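Tungsten formylmethanofuran dehydrogenase subunit E (Syntrophus aciditrophicus, PDB 3D00) binds zinc through a C-terminal treble-clef finger and belongs to the FmdE family implicated in microbial methanogenesis, though its exact function is unknown. Local coordinates at residues R5-I19 with V30-K42. Numbering follows the deposited sequence.
Sequences RNILSYSYEEYVEKI and VLIGGFMVDLAVK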
loop_
_atom_site.group_PDB
_atom_site.type_symbol
_atom_site.label_atom_id
_atom_site.label_comp_id
_atom_site.label_asym_id
_atom_site.label_seq_id
_atom_site.Cartn_x
_atom_site.Cartn_y
_atom_site.Cartn_z
ATOM N N ARG A 5 19.121 -4.792 -18.787
ATOM C CA ARG A 5 17.701 -4.819 -18.534
ATOM C C ARG A 5 17.288 -3.684 -17.646
ATOM O O ARG A 5 16.892 -3.897 -16.489
ATOM C CB ARG A 5 17.313 -6.149 -17.912
ATOM C CG ARG A 5 17.427 -7.277 -18.905
ATOM C CD ARG A 5 16.233 -8.106 -18.831
ATOM N NE ARG A 5 16.161 -9.098 -19.878
ATOM C CZ ARG A 5 15.763 -8.851 -21.119
ATOM N NH1 ARG A 5 15.456 -7.622 -21.521
ATOM N NH2 ARG A 5 15.687 -9.849 -21.962
ATOM N N ASN A 6 17.331 -2.476 -18.200
ATOM C CA ASN A 6 16.753 -1.308 -17.533
ATOM C C ASN A 6 15.232 -1.369 -17.191
ATOM O O ASN A 6 14.403 -1.941 -17.916
ATOM C CB ASN A 6 17.104 -0.046 -18.317
ATOM C CG ASN A 6 18.600 0.133 -18.439
ATOM O OD1 ASN A 6 19.359 -0.783 -18.109
ATOM N ND2 ASN A 6 19.036 1.296 -18.901
ATOM N N ILE A 7 14.899 -0.801 -16.035
ATOM C CA ILE A 7 13.519 -0.736 -15.536
ATOM C C ILE A 7 13.190 0.732 -15.343
ATOM O O ILE A 7 13.743 1.389 -14.464
ATOM C CB ILE A 7 13.359 -1.547 -14.266
ATOM C CG1 ILE A 7 13.393 -3.033 -14.645
ATOM C CG2 ILE A 7 12.041 -1.192 -13.568
ATOM C CD1 ILE A 7 13.892 -3.918 -13.563
ATOM N N LEU A 8 12.320 1.236 -16.219
ATOM C CA LEU A 8 12.156 2.666 -16.460
ATOM C C LEU A 8 13.561 3.336 -16.553
ATOM O O LEU A 8 14.347 2.959 -17.418
ATOM C CB LEU A 8 11.210 3.300 -15.420
ATOM C CG LEU A 8 9.750 2.799 -15.371
ATOM C CD1 LEU A 8 9.041 3.482 -14.283
ATOM C CD2 LEU A 8 9.007 3.049 -16.679
ATOM N N SER A 9 13.868 4.269 -15.639
ATOM C CA SER A 9 15.134 5.023 -15.617
ATOM C C SER A 9 16.268 4.279 -14.913
ATOM O O SER A 9 17.424 4.707 -14.976
ATOM C CB SER A 9 14.929 6.376 -14.898
ATOM O OG SER A 9 14.889 6.218 -13.474
ATOM N N TYR A 10 15.945 3.192 -14.219
ATOM C CA TYR A 10 16.952 2.421 -13.480
ATOM C C TYR A 10 17.570 1.271 -14.313
ATOM O O TYR A 10 16.941 0.702 -15.201
ATOM C CB TYR A 10 16.367 1.836 -12.183
ATOM C CG TYR A 10 15.765 2.808 -11.189
ATOM C CD1 TYR A 10 16.550 3.701 -10.475
ATOM C CD2 TYR A 10 14.408 2.775 -10.905
ATOM C CE1 TYR A 10 15.991 4.560 -9.540
ATOM C CE2 TYR A 10 13.841 3.629 -9.990
ATOM C CZ TYR A 10 14.630 4.520 -9.300
ATOM O OH TYR A 10 14.023 5.350 -8.378
ATOM N N SER A 11 18.823 0.953 -14.012
ATOM C CA SER A 11 19.446 -0.276 -14.456
ATOM C C SER A 11 18.857 -1.374 -13.612
ATOM O O SER A 11 18.281 -1.104 -12.562
ATOM C CB SER A 11 20.974 -0.204 -14.266
ATOM O OG SER A 11 21.322 -0.056 -12.893
ATOM N N TYR A 12 18.982 -2.616 -14.043
ATOM C CA TYR A 12 18.410 -3.726 -13.287
ATOM C C TYR A 12 19.032 -3.777 -11.888
ATOM O O TYR A 12 18.361 -4.101 -10.915
ATOM C CB TYR A 12 18.613 -5.046 -14.015
ATOM C CG TYR A 12 17.830 -6.190 -13.439
ATOM C CD1 TYR A 12 16.482 -6.294 -13.650
ATOM C CD2 TYR A 12 18.457 -7.158 -12.659
ATOM C CE1 TYR A 12 15.768 -7.330 -13.104
ATOM C CE2 TYR A 12 17.752 -8.205 -12.108
ATOM C CZ TYR A 12 16.422 -8.291 -12.336
ATOM O OH TYR A 12 15.718 -9.326 -11.789
ATOM N N GLU A 13 20.314 -3.437 -11.800
ATOM C CA GLU A 13 21.034 -3.479 -10.537
ATOM C C GLU A 13 20.628 -2.335 -9.637
ATOM O O GLU A 13 20.503 -2.532 -8.442
ATOM C CB GLU A 13 22.547 -3.465 -10.767
ATOM C CG GLU A 13 23.084 -4.741 -11.452
ATOM C CD GLU A 13 23.103 -4.690 -12.973
ATOM O OE1 GLU A 13 22.451 -3.831 -13.598
ATOM O OE2 GLU A 13 23.788 -5.544 -13.560
ATOM N N GLU A 14 20.399 -1.153 -10.206
ATOM C CA GLU A 14 19.829 -0.024 -9.446
ATOM C C GLU A 14 18.432 -0.365 -8.924
ATOM O O GLU A 14 18.059 -0.007 -7.789
ATOM C CB GLU A 14 19.747 1.242 -10.315
ATOM C CG GLU A 14 21.055 2.048 -10.406
ATOM C CD GLU A 14 21.198 2.830 -11.708
ATOM O OE1 GLU A 14 20.201 3.378 -12.226
ATOM O OE2 GLU A 14 22.332 2.892 -12.226
ATOM N N TYR A 15 17.653 -1.051 -9.760
ATOM C CA TYR A 15 16.283 -1.402 -9.390
ATOM C C TYR A 15 16.294 -2.458 -8.275
ATOM O O TYR A 15 15.540 -2.319 -7.306
ATOM C CB TYR A 15 15.449 -1.835 -10.608
ATOM C CG TYR A 15 14.063 -2.315 -10.209
ATOM C CD1 TYR A 15 13.101 -1.423 -9.679
ATOM C CD2 TYR A 15 13.722 -3.666 -10.284
ATOM C CE1 TYR A 15 11.836 -1.882 -9.292
ATOM C CE2 TYR A 15 12.482 -4.125 -9.889
ATOM C CZ TYR A 15 11.536 -3.234 -9.390
ATOM O OH TYR A 15 10.289 -3.704 -8.997
ATOM N N VAL A 16 17.144 -3.484 -8.402
ATOM C CA VAL A 16 17.313 -4.494 -7.347
ATOM C C VAL A 16 17.666 -3.812 -6.024
ATOM O O VAL A 16 17.060 -4.110 -4.991
ATOM C CB VAL A 16 18.365 -5.577 -7.717
ATOM C CG1 VAL A 16 18.708 -6.463 -6.509
ATOM C CG2 VAL A 16 17.870 -6.431 -8.905
ATOM N N GLU A 17 18.629 -2.886 -6.061
ATOM C CA GLU A 17 19.017 -2.090 -4.881
ATOM C C GLU A 17 17.829 -1.362 -4.246
ATOM O O GLU A 17 17.568 -1.511 -3.048
ATOM N N LYS A 18 17.128 -0.566 -5.053
ATOM C CA LYS A 18 15.947 0.175 -4.582
ATOM C C LYS A 18 14.891 -0.751 -3.987
ATOM O O LYS A 18 14.331 -0.460 -2.923
ATOM C CB LYS A 18 15.346 1.032 -5.709
ATOM C CG LYS A 18 16.285 2.159 -6.167
ATOM N N ILE A 19 14.616 -1.879 -4.632
ATOM C CA ILE A 19 13.554 -2.742 -4.124
ATOM C C ILE A 19 13.924 -3.547 -2.876
ATOM O O ILE A 19 13.067 -3.716 -2.006
ATOM C CB ILE A 19 12.878 -3.638 -5.216
ATOM C CG1 ILE A 19 13.748 -4.759 -5.711
ATOM C CG2 ILE A 19 12.531 -2.824 -6.445
ATOM C CD1 ILE A 19 13.225 -5.333 -6.977
ATOM N N VAL A 30 8.573 -8.796 -7.072
ATOM C CA VAL A 30 8.827 -7.359 -7.235
ATOM C C VAL A 30 9.793 -7.117 -8.388
ATOM O O VAL A 30 9.694 -6.137 -9.073
ATOM C CB VAL A 30 9.365 -6.728 -5.947
ATOM C CG1 VAL A 30 9.414 -5.222 -6.088
ATOM C CG2 VAL A 30 8.479 -7.110 -4.809
ATOM N N LEU A 31 10.721 -8.038 -8.596
ATOM C CA LEU A 31 11.608 -8.019 -9.781
ATOM C C LEU A 31 10.778 -8.180 -11.080
ATOM O O LEU A 31 10.837 -7.337 -12.005
ATOM C CB LEU A 31 12.690 -9.131 -9.643
ATOM C CG LEU A 31 13.737 -8.980 -8.539
ATOM C CD1 LEU A 31 14.600 -10.217 -8.388
ATOM C CD2 LEU A 31 14.587 -7.789 -8.839
ATOM N N ILE A 32 9.970 -9.240 -11.134
ATOM C CA ILE A 32 9.119 -9.452 -12.286
ATOM C C ILE A 32 8.204 -8.227 -12.427
ATOM O O ILE A 32 8.059 -7.700 -13.510
ATOM C CB ILE A 32 8.344 -10.784 -12.217
ATOM C CG1 ILE A 32 9.325 -11.968 -12.247
ATOM C CG2 ILE A 32 7.389 -10.898 -13.406
ATOM C CD1 ILE A 32 8.643 -13.308 -12.000
ATOM N N GLY A 33 7.639 -7.777 -11.313
ATOM C CA GLY A 33 6.817 -6.598 -11.209
ATOM C C GLY A 33 7.405 -5.387 -11.867
ATOM O O GLY A 33 6.668 -4.634 -12.475
ATOM N N GLY A 34 8.722 -5.188 -11.717
ATOM C CA GLY A 34 9.445 -4.127 -12.430
ATOM C C GLY A 34 9.347 -4.173 -13.946
ATOM O O GLY A 34 9.252 -3.124 -14.635
ATOM N N PHE A 35 9.462 -5.380 -14.483
ATOM C CA PHE A 35 9.345 -5.567 -15.912
ATOM C C PHE A 35 7.952 -5.279 -16.322
ATOM O O PHE A 35 7.726 -4.769 -17.383
ATOM C CB PHE A 35 9.765 -6.966 -16.318
ATOM C CG PHE A 35 11.234 -7.172 -16.257
ATOM C CD1 PHE A 35 12.071 -6.490 -17.126
ATOM C CD2 PHE A 35 11.787 -8.084 -15.374
ATOM C CE1 PHE A 35 13.422 -6.682 -17.085
ATOM C CE2 PHE A 35 13.133 -8.288 -15.333
ATOM C CZ PHE A 35 13.953 -7.585 -16.166
HETATM N N MSE A 36 6.997 -5.645 -15.494
HETATM C CA MSE A 36 5.607 -5.411 -15.826
HETATM C C MSE A 36 5.214 -3.944 -15.854
HETATM O O MSE A 36 4.568 -3.475 -16.786
HETATM C CB MSE A 36 4.692 -6.178 -14.870
HETATM C CG MSE A 36 4.802 -7.665 -15.037
HETATM SE SE MSE A 36 4.030 -8.612 -13.499
HETATM C CE MSE A 36 2.237 -8.486 -13.878
ATOM N N VAL A 37 5.627 -3.212 -14.849
ATOM C CA VAL A 37 5.338 -1.792 -14.761
ATOM C C VAL A 37 6.068 -1.032 -15.861
ATOM O O VAL A 37 5.490 -0.128 -16.469
ATOM C CB VAL A 37 5.714 -1.221 -13.367
ATOM C CG1 VAL A 37 5.675 0.338 -13.347
ATOM C CG2 VAL A 37 4.822 -1.822 -12.318
ATOM N N ASP A 38 7.314 -1.421 -16.139
ATOM C CA ASP A 38 8.041 -0.872 -17.269
ATOM C C ASP A 38 7.330 -1.070 -18.620
ATOM O O ASP A 38 7.212 -0.132 -19.389
ATOM C CB ASP A 38 9.457 -1.472 -17.317
ATOM C CG ASP A 38 10.250 -1.011 -18.506
ATOM O OD1 ASP A 38 10.892 0.063 -18.445
ATOM O OD2 ASP A 38 10.259 -1.750 -19.489
ATOM N N LEU A 39 6.866 -2.288 -18.917
ATOM C CA LEU A 39 6.131 -2.542 -20.177
ATOM C C LEU A 39 4.804 -1.736 -20.217
ATOM O O LEU A 39 4.426 -1.178 -21.254
ATOM C CB LEU A 39 5.864 -4.048 -20.321
ATOM C CG LEU A 39 5.074 -4.566 -21.543
ATOM C CD1 LEU A 39 5.821 -4.154 -22.763
ATOM C CD2 LEU A 39 4.830 -6.106 -21.532
ATOM N N ALA A 40 4.109 -1.703 -19.078
ATOM C CA ALA A 40 2.842 -0.986 -18.930
ATOM C C ALA A 40 3.054 0.511 -19.235
ATOM O O ALA A 40 2.386 1.070 -20.112
ATOM C CB ALA A 40 2.286 -1.191 -17.529
ATOM N N VAL A 41 4.020 1.146 -18.567
ATOM C CA VAL A 41 4.297 2.590 -18.778
ATOM C C VAL A 41 4.671 2.855 -20.234
ATOM O O VAL A 41 4.228 3.832 -20.797
ATOM C CB VAL A 41 5.428 3.154 -17.838
ATOM C CG1 VAL A 41 5.925 4.508 -18.325
ATOM C CG2 VAL A 41 4.985 3.212 -16.408
ATOM N N LYS A 42 5.448 1.962 -20.838
ATOM C CA LYS A 42 5.871 2.091 -22.238
ATOM C C LYS A 42 4.730 1.997 -23.236
ATOM O O LYS A 42 4.930 2.323 -24.371
ATOM C CB LYS A 42 6.918 1.024 -22.597
ATOM C CG LYS A 42 8.381 1.391 -22.239
ATOM C CD LYS A 42 9.407 0.471 -22.969
ATOM C CE LYS A 42 9.512 -0.941 -22.330
ATOM N NZ LYS A 42 9.524 -2.066 -23.341
#
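Tyr15 OH donates to Val30 O at 2.5 Å, coming from above the carbonyl plane. Gly34 N, in the helical pattern, reaches the same oxygen from the opposite face, so two donors grip it. Further along, Leu8 N donates to Asp38 OD1 at 2.9 Å, on the anti side and tilted out of the carboxylate plane.

Apolar contacts fill the rest. Leu31 is a knob among Tyr12, Tyr15, Val16 and Ile19, and its CD2 lies tight against Ile19 CD1 at 3.4 Å. Tyr12 OH is buried against Leu31 CD2 at 3.5 Å. The Phe35 ring takes Ile7 CD1 over one face. It is roughly parallel to the Tyr12 ring, with planes at 20°, but offset so far that little of one lies over the other. Arg5 CD touches Phe35 CZ at 3.5 Å. Leu8 CD2 meets Val41 CB at 3.8 Å.

With CG anti to the backbone N (chi1 175°), the Tyr15 ring passes close to Gly34, where a CB would clash with CE2. A leucine at Tyr15 would probably leave Val30 O without its second donor and open a gap beside Gly34.

Helix 60-67 packs on Tyr15 and Ile19, and helix 129-138 on Tyr12 and Leu31. The axes of segments 12-19 and 30-42 make an angle of 124°. Together with loop 5-11 they belong to the alpha+beta core domain of the FmdE family, away from the zinc finger. An apolar body is thus fixed by the Tyr15 and Leu8 bonds, while the buried Tyr12 OH has no polar partner in the model.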